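Local coordinates for protein histone-lysine N-methyltransferase SETMAR (Homo sapiens, PDB 3F2K) that combines a histone H3 lysine methyltransferase with a DNA-binding mariner transposase domain, the part described here, and acts in DNA double-strand break repair and stalled-fork restart, at residues W79-L84 with Y203-I207; Y87-N91 with E188-Q192. One frame throughout, in Å; residues are numbered along the deposited sequence. Where two conformers were deposited one is given.

Contact 1. Residues W79-L84 with Y203-I207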
ATOM      1  N   TRP A  79      -4.139   3.954   2.475  1.00 13.81           N
ATOM      2  CA  TRP A  79      -5.037   4.786   1.645  1.00 15.56           C
ATOM      3  C   TRP A  79      -6.026   3.977   0.804  1.00 15.16           C
ATOM      4  O   TRP A  79      -5.872   2.762   0.585  1.00 15.96           O
ATOM      5  CB  TRP A  79      -4.188   5.685   0.735  1.00 15.24           C
ATOM      6  CG  TRP A  79      -3.229   4.925  -0.107  1.00 14.86           C
ATOM      7  CD1 TRP A  79      -2.037   4.363   0.270  1.00 13.85           C
ATOM      8  CD2 TRP A  79      -3.370   4.696  -1.515  1.00 15.09           C
ATOM      9  NE1 TRP A  79      -1.402   3.816  -0.832  1.00 14.01           N
ATOM     10  CE2 TRP A  79      -2.195   4.015  -1.946  1.00 16.80           C
ATOM     11  CE3 TRP A  79      -4.349   5.051  -2.451  1.00 17.73           C
ATOM     12  CZ2 TRP A  79      -1.999   3.597  -3.300  1.00 18.98           C
ATOM     13  CZ3 TRP A  79      -4.165   4.685  -3.825  1.00 14.29           C
ATOM     14  CH2 TRP A  79      -2.984   3.930  -4.220  1.00 15.90           C
ATOM     15  N   SER A  80      -7.071   4.662   0.323  1.00 15.87           N
ATOM     16  CA  SER A  80      -8.006   4.066  -0.613  1.00 15.73           C
ATOM     17  C   SER A  80      -8.218   5.039  -1.815  1.00 14.00           C
ATOM     18  O   SER A  80      -7.667   6.167  -1.840  1.00 15.77           O
ATOM     19  CB  SER A  80      -9.320   3.861   0.098  1.00 16.93           C
ATOM     20  OG  SER A  80      -9.797   5.157   0.428  1.00 18.18           O
ATOM     21  N   ALA A  81      -9.089   4.638  -2.727  1.00 15.24           N
ATOM     22  CA  ALA A  81      -9.414   5.502  -3.861  1.00 15.81           C
ATOM     23  C   ALA A  81     -10.009   6.828  -3.370  1.00 16.60           C
ATOM     24  O   ALA A  81      -9.928   7.835  -4.096  1.00 18.17           O
ATOM     25  CB  ALA A  81     -10.412   4.817  -4.821  1.00 16.87           C
ATOM     26  N   ALA A  82     -10.601   6.837  -2.168  1.00 16.46           N
ATOM     27  CA  ALA A  82     -11.209   8.044  -1.679  1.00 16.72           C
ATOM     28  C   ALA A  82     -10.194   9.042  -1.142  1.00 19.01           C
ATOM     29  O   ALA A  82     -10.529  10.232  -1.006  1.00 18.86           O
ATOM     30  CB  ALA A  82     -12.311   7.740  -0.628  1.00 19.68           C
ATOM     31  N   GLY A  83      -8.988   8.526  -0.779  1.00 18.25           N
ATOM     32  CA  GLY A  83      -7.927   9.336  -0.239  1.00 17.25           C
ATOM     33  C   GLY A  83      -7.003   8.718   0.792  1.00 16.63           C
ATOM     34  O   GLY A  83      -7.069   7.469   1.048  1.00 15.70           O
ATOM     35  N   LEU A  84      -6.160   9.609   1.345  1.00 16.59           N
ATOM     36  CA  LEU A  84      -5.196   9.244   2.385  1.00 18.87           C
ATOM     37  C   LEU A  84      -5.998   8.886   3.660  1.00 18.65           C
ATOM     38  O   LEU A  84      -6.902   9.641   4.047  1.00 18.55           O
ATOM     39  CB  LEU A  84      -4.292  10.441   2.697  1.00 18.16           C
ATOM     40  CG  LEU A  84      -3.268  10.207   3.810  1.00 23.83           C
ATOM     41  CD1 LEU A  84      -2.359   9.047   3.451  1.00 22.43           C
ATOM     42  CD2 LEU A  84      -2.452  11.529   4.055  1.00 22.79           C
ATOM     43  N   TYR A 203      -5.340   9.606  -5.452  1.00 18.02           N
ATOM     44  CA  TYR A 203      -5.447   8.222  -4.939  1.00 18.95           C
ATOM     45  C   TYR A 203      -6.245   7.319  -5.880  1.00 19.37           C
ATOM     46  O   TYR A 203      -5.858   6.185  -6.135  1.00 15.90           O
ATOM     47  CB  TYR A 203      -5.942   8.249  -3.468  1.00 19.73           C
ATOM     48  CG  TYR A 203      -4.974   9.053  -2.619  1.00 19.99           C
ATOM     49  CD1 TYR A 203      -3.750   8.474  -2.162  1.00 21.66           C
ATOM     50  CD2 TYR A 203      -5.227  10.393  -2.320  1.00 20.81           C
ATOM     51  CE1 TYR A 203      -2.825   9.200  -1.452  1.00 23.13           C
ATOM     52  CE2 TYR A 203      -4.305  11.149  -1.565  1.00 23.26           C
ATOM     53  CZ  TYR A 203      -3.112  10.518  -1.125  1.00 23.02           C
ATOM     54  OH  TYR A 203      -2.214  11.181  -0.385  1.00 22.09           O
ATOM     55  N   ALA A 204      -7.330   7.854  -6.425  1.00 18.15           N
ATOM     56  CA  ALA A 204      -8.230   7.071  -7.257  1.00 19.08           C
ATOM     57  C   ALA A 204      -7.467   6.509  -8.449  1.00 18.72           C
ATOM     58  O   ALA A 204      -7.731   5.365  -8.861  1.00 19.26           O
ATOM     59  CB  ALA A 204      -9.392   7.918  -7.715  1.00 20.61           C
ATOM     60  N   THR A 205      -6.548   7.343  -8.963  1.00 20.33           N
ATOM     61  CA  THR A 205      -5.647   6.964 -10.082  1.00 21.77           C
ATOM     62  C   THR A 205      -4.926   5.656  -9.774  1.00 21.40           C
ATOM     63  O   THR A 205      -4.931   4.736 -10.589  1.00 19.65           O
ATOM     64  CB  THR A 205      -4.614   8.041 -10.411  1.00 22.19           C
ATOM     65  OG1 THR A 205      -5.256   9.290 -10.719  1.00 23.85           O
ATOM     66  CG2 THR A 205      -3.748   7.651 -11.634  1.00 22.21           C
ATOM     67  N   GLY A 206      -4.237   5.611  -8.628  1.00 18.54           N
ATOM     68  CA  GLY A 206      -3.490   4.419  -8.268  1.00 18.95           C
ATOM     69  C   GLY A 206      -4.334   3.158  -8.178  1.00 17.77           C
ATOM     70  O   GLY A 206      -3.936   2.109  -8.680  1.00 17.48           O
ATOM     71  N   ILE A 207      -5.487   3.284  -7.521  0.50 16.45           N
ATOM     72  CA  ILE A 207      -6.380   2.177  -7.292  0.50 16.81           C
ATOM     73  C   ILE A 207      -6.888   1.678  -8.631  0.50 17.31           C
ATOM     74  O   ILE A 207      -6.737   0.505  -8.966  0.50 15.59           O
ATOM     75  CB  ILE A 207      -7.605   2.596  -6.414  0.50 17.05           C
ATOM     76  CG1 ILE A 207      -7.109   3.013  -5.036  0.50 15.48           C
ATOM     77  CG2 ILE A 207      -8.643   1.462  -6.375  0.50 15.85           C
ATOM     78  CD1 ILE A 207      -6.534   1.877  -4.227  0.50 18.12           C
TER
HETATM   79  O   HOH W   1      -8.289  10.172  -4.793  1.00 25.84           O
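Trp79 drives the edge of its indole into helix backbone: CZ3 comes within 3.2 Å of Tyr203 O near the plane of the ring, and CH2 lies 4.1 Å from Gly206 CA. Glycine makes this possible, since a CB at position 206 would fall only 2.8 Å from Trp79 CH2, a clash. The indole gets there because CG of Trp79 sits between the backbone N and the carbonyl carbon (chi1 56°), which turns the ring toward the helix. Beside it the Tyr203 ring is set obliquely, with planes at 52° and Trp79 CE3 touching Tyr203 CD1 at 3.5 Å by the phenol edge. One face of that phenol takes the hairpin backbone at Gly83 C and Leu84 N, and Leu84 CB reaches its CZ and OH end. Gly83, at a phi of 147°, has a backbone shape that itself calls for glycine. Ile207 meets Trp79 from the opposite direction and, in the conformer given, lays CG1 against Ala81. Water 1 fills in where the backbones do not pair, giving a hydrogen to Ala81 O at 2.9 Å and taking one from Ala204 N at 3.0 Å, in the first turn of the helix. The hairpin tip is a type I turn from Ser80 to Gly83, closed by reciprocal backbone bonds between those two residues; Ser80 OG accepts a hydrogen bond from Ala82 N, an ST turn. This turn, joining strands 72-80 and 83-89, packs on the start of helix 202-219. Helix 163-176 flanks Trp79 with Pro163 and Val168, and Thr164 OG1 is hydrogen-bonded to the indole NE1; Val195 of helix 184-196 touches Leu84 and Tyr203, while strand 34-43 pairs with Trp79 through Thr36.

Contact 2. Residues Y87-N91 with E188-Q192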
ATOM      1  N   TYR A  87      -0.862   7.540   8.008  1.00 18.09           N
ATOM      2  CA  TYR A  87       0.570   7.202   7.776  1.00 19.35           C
ATOM      3  C   TYR A  87       1.331   7.344   9.074  1.00 19.96           C
ATOM      4  O   TYR A  87       0.879   8.044   9.998  1.00 21.07           O
ATOM      5  CB  TYR A  87       1.205   8.080   6.682  1.00 18.65           C
ATOM      6  CG  TYR A  87       1.247   9.564   6.999  1.00 21.84           C
ATOM      7  CD1 TYR A  87       2.336  10.142   7.669  1.00 26.71           C
ATOM      8  CD2 TYR A  87       0.221  10.385   6.589  1.00 22.57           C
ATOM      9  CE1 TYR A  87       2.369  11.508   7.908  1.00 28.40           C
ATOM     10  CE2 TYR A  87       0.227  11.765   6.844  1.00 26.09           C
ATOM     11  CZ  TYR A  87       1.283  12.301   7.503  1.00 28.75           C
ATOM     12  OH  TYR A  87       1.255  13.653   7.699  1.00 32.56           O
ATOM     13  N   SER A  88       2.492   6.718   9.174  1.00 19.76           N
ATOM     14  CA  SER A  88       3.183   6.714  10.485  1.00 22.41           C
ATOM     15  C   SER A  88       4.653   6.480  10.188  1.00 22.15           C
ATOM     16  O   SER A  88       5.004   5.892   9.141  1.00 23.23           O
ATOM     17  CB  SER A  88       2.644   5.620  11.428  1.00 22.90           C
ATOM     18  OG  SER A  88       2.806   4.308  10.918  1.00 27.09           O
ATOM     19  N   PHE A  89       5.491   6.955  11.087  1.00 23.21           N
ATOM     20  CA  PHE A  89       6.944   6.771  10.929  1.00 23.89           C
ATOM     21  C   PHE A  89       7.403   5.909  12.093  1.00 25.71           C
ATOM     22  O   PHE A  89       6.869   6.041  13.187  1.00 24.66           O
ATOM     23  CB  PHE A  89       7.633   8.131  10.961  1.00 23.92           C
ATOM     24  CG  PHE A  89       7.244   8.992   9.809  1.00 26.96           C
ATOM     25  CD1 PHE A  89       7.971   8.946   8.629  1.00 28.18           C
ATOM     26  CD2 PHE A  89       6.137   9.818   9.882  1.00 28.75           C
ATOM     27  CE1 PHE A  89       7.595   9.738   7.527  1.00 28.10           C
ATOM     28  CE2 PHE A  89       5.776  10.615   8.770  1.00 31.85           C
ATOM     29  CZ  PHE A  89       6.496  10.554   7.621  1.00 26.69           C
ATOM     30  N   LEU A  90       8.302   4.977  11.803  1.00 26.16           N
ATOM     31  CA  LEU A  90       8.861   4.083  12.811  1.00 28.54           C
ATOM     32  C   LEU A  90       9.841   4.892  13.648  1.00 30.06           C
ATOM     33  O   LEU A  90      10.805   5.484  13.100  1.00 31.78           O
ATOM     34  CB  LEU A  90       9.563   2.930  12.102  1.00 27.34           C
ATOM     35  CG  LEU A  90      10.142   1.727  12.853  1.00 30.31           C
ATOM     36  CD1 LEU A  90       8.997   0.874  13.367  1.00 25.13           C
ATOM     37  CD2 LEU A  90      11.040   1.001  11.861  1.00 31.25           C
ATOM     38  N   ASN A  91       9.539   4.940  14.946  1.00 32.44           N
ATOM     39  CA  ASN A  91      10.204   5.762  15.974  1.00 33.88           C
ATOM     40  C   ASN A  91      11.190   4.968  16.830  1.00 33.89           C
ATOM     41  O   ASN A  91      11.096   3.729  16.955  1.00 32.25           O
ATOM     42  CB  ASN A  91       9.177   6.387  16.937  1.00 34.39           C
ATOM     43  CG  ASN A  91       8.165   7.268  16.240  1.00 36.69           C
ATOM     44  OD1 ASN A  91       6.970   7.151  16.499  1.00 41.23           O
ATOM     45  ND2 ASN A  91       8.629   8.145  15.356  1.00 37.93           N
ATOM     46  N   GLU A 188       9.979  13.747   7.882  1.00 31.70           N
ATOM     47  CA  GLU A 188       8.518  13.796   8.113  1.00 32.68           C
ATOM     48  C   GLU A 188       7.805  15.014   7.509  1.00 32.28           C
ATOM     49  O   GLU A 188       6.695  14.900   6.945  1.00 30.14           O
ATOM     50  CB  GLU A 188       8.191  13.741   9.599  1.00 32.15           C
ATOM     51  CG  GLU A 188       8.585  12.426  10.297  1.00 32.62           C
ATOM     52  CD  GLU A 188       7.983  12.326  11.698  1.00 34.70           C
ATOM     53  OE1 GLU A 188       8.378  11.408  12.459  1.00 38.49           O
ATOM     54  OE2 GLU A 188       7.100  13.164  12.036  1.00 38.38           O
ATOM     55  N   ASN A 189       8.401  16.193   7.693  1.00 31.74           N
ATOM     56  CA  ASN A 189       7.824  17.414   7.143  1.00 31.24           C
ATOM     57  C   ASN A 189       7.791  17.345   5.611  1.00 29.67           C
ATOM     58  O   ASN A 189       6.842  17.836   5.023  1.00 30.00           O
ATOM     59  CB  ASN A 189       8.606  18.663   7.569  1.00 32.58           C
ATOM     60  CG  ASN A 189       8.440  19.006   9.045  1.00 35.06           C
ATOM     61  OD1 ASN A 189       7.448  18.649   9.695  1.00 37.63           O
ATOM     62  ND2 ASN A 189       9.428  19.741   9.581  1.00 35.32           N
ATOM     63  N   ALA A 190       8.824  16.792   4.978  1.00 27.96           N
ATOM     64  CA  ALA A 190       8.824  16.669   3.499  1.00 26.68           C
ATOM     65  C   ALA A 190       7.739  15.632   3.025  1.00 27.31           C
ATOM     66  O   ALA A 190       6.997  15.866   2.068  1.00 26.91           O
ATOM     67  CB  ALA A 190      10.182  16.335   3.011  1.00 26.61           C
ATOM     68  N   PHE A 191       7.620  14.509   3.743  1.00 26.44           N
ATOM     69  CA  PHE A 191       6.533  13.581   3.442  1.00 26.57           C
ATOM     70  C   PHE A 191       5.162  14.253   3.601  1.00 26.04           C
ATOM     71  O   PHE A 191       4.248  14.072   2.789  1.00 25.29           O
ATOM     72  CB  PHE A 191       6.675  12.308   4.309  1.00 25.84           C
ATOM     73  CG  PHE A 191       5.662  11.291   3.994  1.00 26.34           C
ATOM     74  CD1 PHE A 191       5.874  10.398   2.922  1.00 27.16           C
ATOM     75  CD2 PHE A 191       4.439  11.280   4.676  1.00 25.63           C
ATOM     76  CE1 PHE A 191       4.892   9.433   2.575  1.00 28.13           C
ATOM     77  CE2 PHE A 191       3.448  10.352   4.310  1.00 24.23           C
ATOM     78  CZ  PHE A 191       3.677   9.436   3.277  1.00 24.38           C
ATOM     79  N   GLN A 192       4.992  15.051   4.652  1.00 25.72           N
ATOM     80  CA  GLN A 192       3.761  15.762   4.838  1.00 27.58           C
ATOM     81  C   GLN A 192       3.440  16.725   3.696  1.00 27.47           C
ATOM     82  O   GLN A 192       2.297  16.752   3.209  1.00 28.50           O
ATOM     83  CB  GLN A 192       3.745  16.507   6.177  1.00 28.50           C
ATOM     84  CG  GLN A 192       2.413  17.186   6.442  1.00 33.06           C
ATOM     85  CD  GLN A 192       2.244  17.505   7.913  1.00 40.56           C
ATOM     86  OE1 GLN A 192       3.002  18.306   8.465  1.00 43.10           O
ATOM     87  NE2 GLN A 192       1.234  16.897   8.552  1.00 40.02           N
TER
HETATM   88  O   HOH W   2       6.582  10.022  14.318  1.00 37.48           O
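Phe191 pushes the CE2 edge of its ring onto one face of Tyr87, 3.5 Å from Tyr87 CD1, in an edge-to-face pair. Its own face receives, off centre, the edge of Phe89, whose CZ lies 3.7 Å from Phe191 CD2, so three rings form one aromatic cluster. Over Phe89 comes Glu188: CG stands 3.5 Å from the ring centroid in a CH-pi contact, and the extended chain carries the carboxylate on, stacked at 11° to the ring plane. With an alanine here in place of Phe89, Glu188 CG would probably lose the ring face it packs on and a gap would open beside Phe191 CD2. The cluster joins edge strand 83-89 to helix 184-196, nearly antiparallel (165°) with axes 10.7 Å apart, in the RNase H-like fold of the transposase. At the margins the bonding is polar: Gln192 NE2 gives a weak bond to Tyr87 OH at 3.4 Å, and water 2 links Glu188 OE1 (2.9 Å) with Asn91 ND2 (3.0 Å). Farther in, CG of Phe191 points anti to the backbone N (chi1 -176°), bringing the ring against Val75 and Ile77 of strand 72-80 and Ile42 of strand 34-43; Val73 and Gln184 touch Phe89.

Overall arrangement
Contacts 1 and 2 dock two successive helices, 202-219 and 184-196, against the same antiparallel hairpin, the first at its turn and the second farther along edge strand 83-89. Their centres lie 19 Å apart and their hairpin segments almost adjoin in sequence; no other touch connects them. The magnesium site, where Asp38 of the neighbouring strand 34-43 and Asp130 bind the ion, lies nearer contact 1 than contact 2, and neither contact supplies these ligands. In contact 1 the side chain of Trp79 is about 7 Å from that of Asp38 and about 11 Å from the metal; in contact 2 the side chain of Phe191 is about 10 Å from that of Asp38 and about 14 Å from the metal.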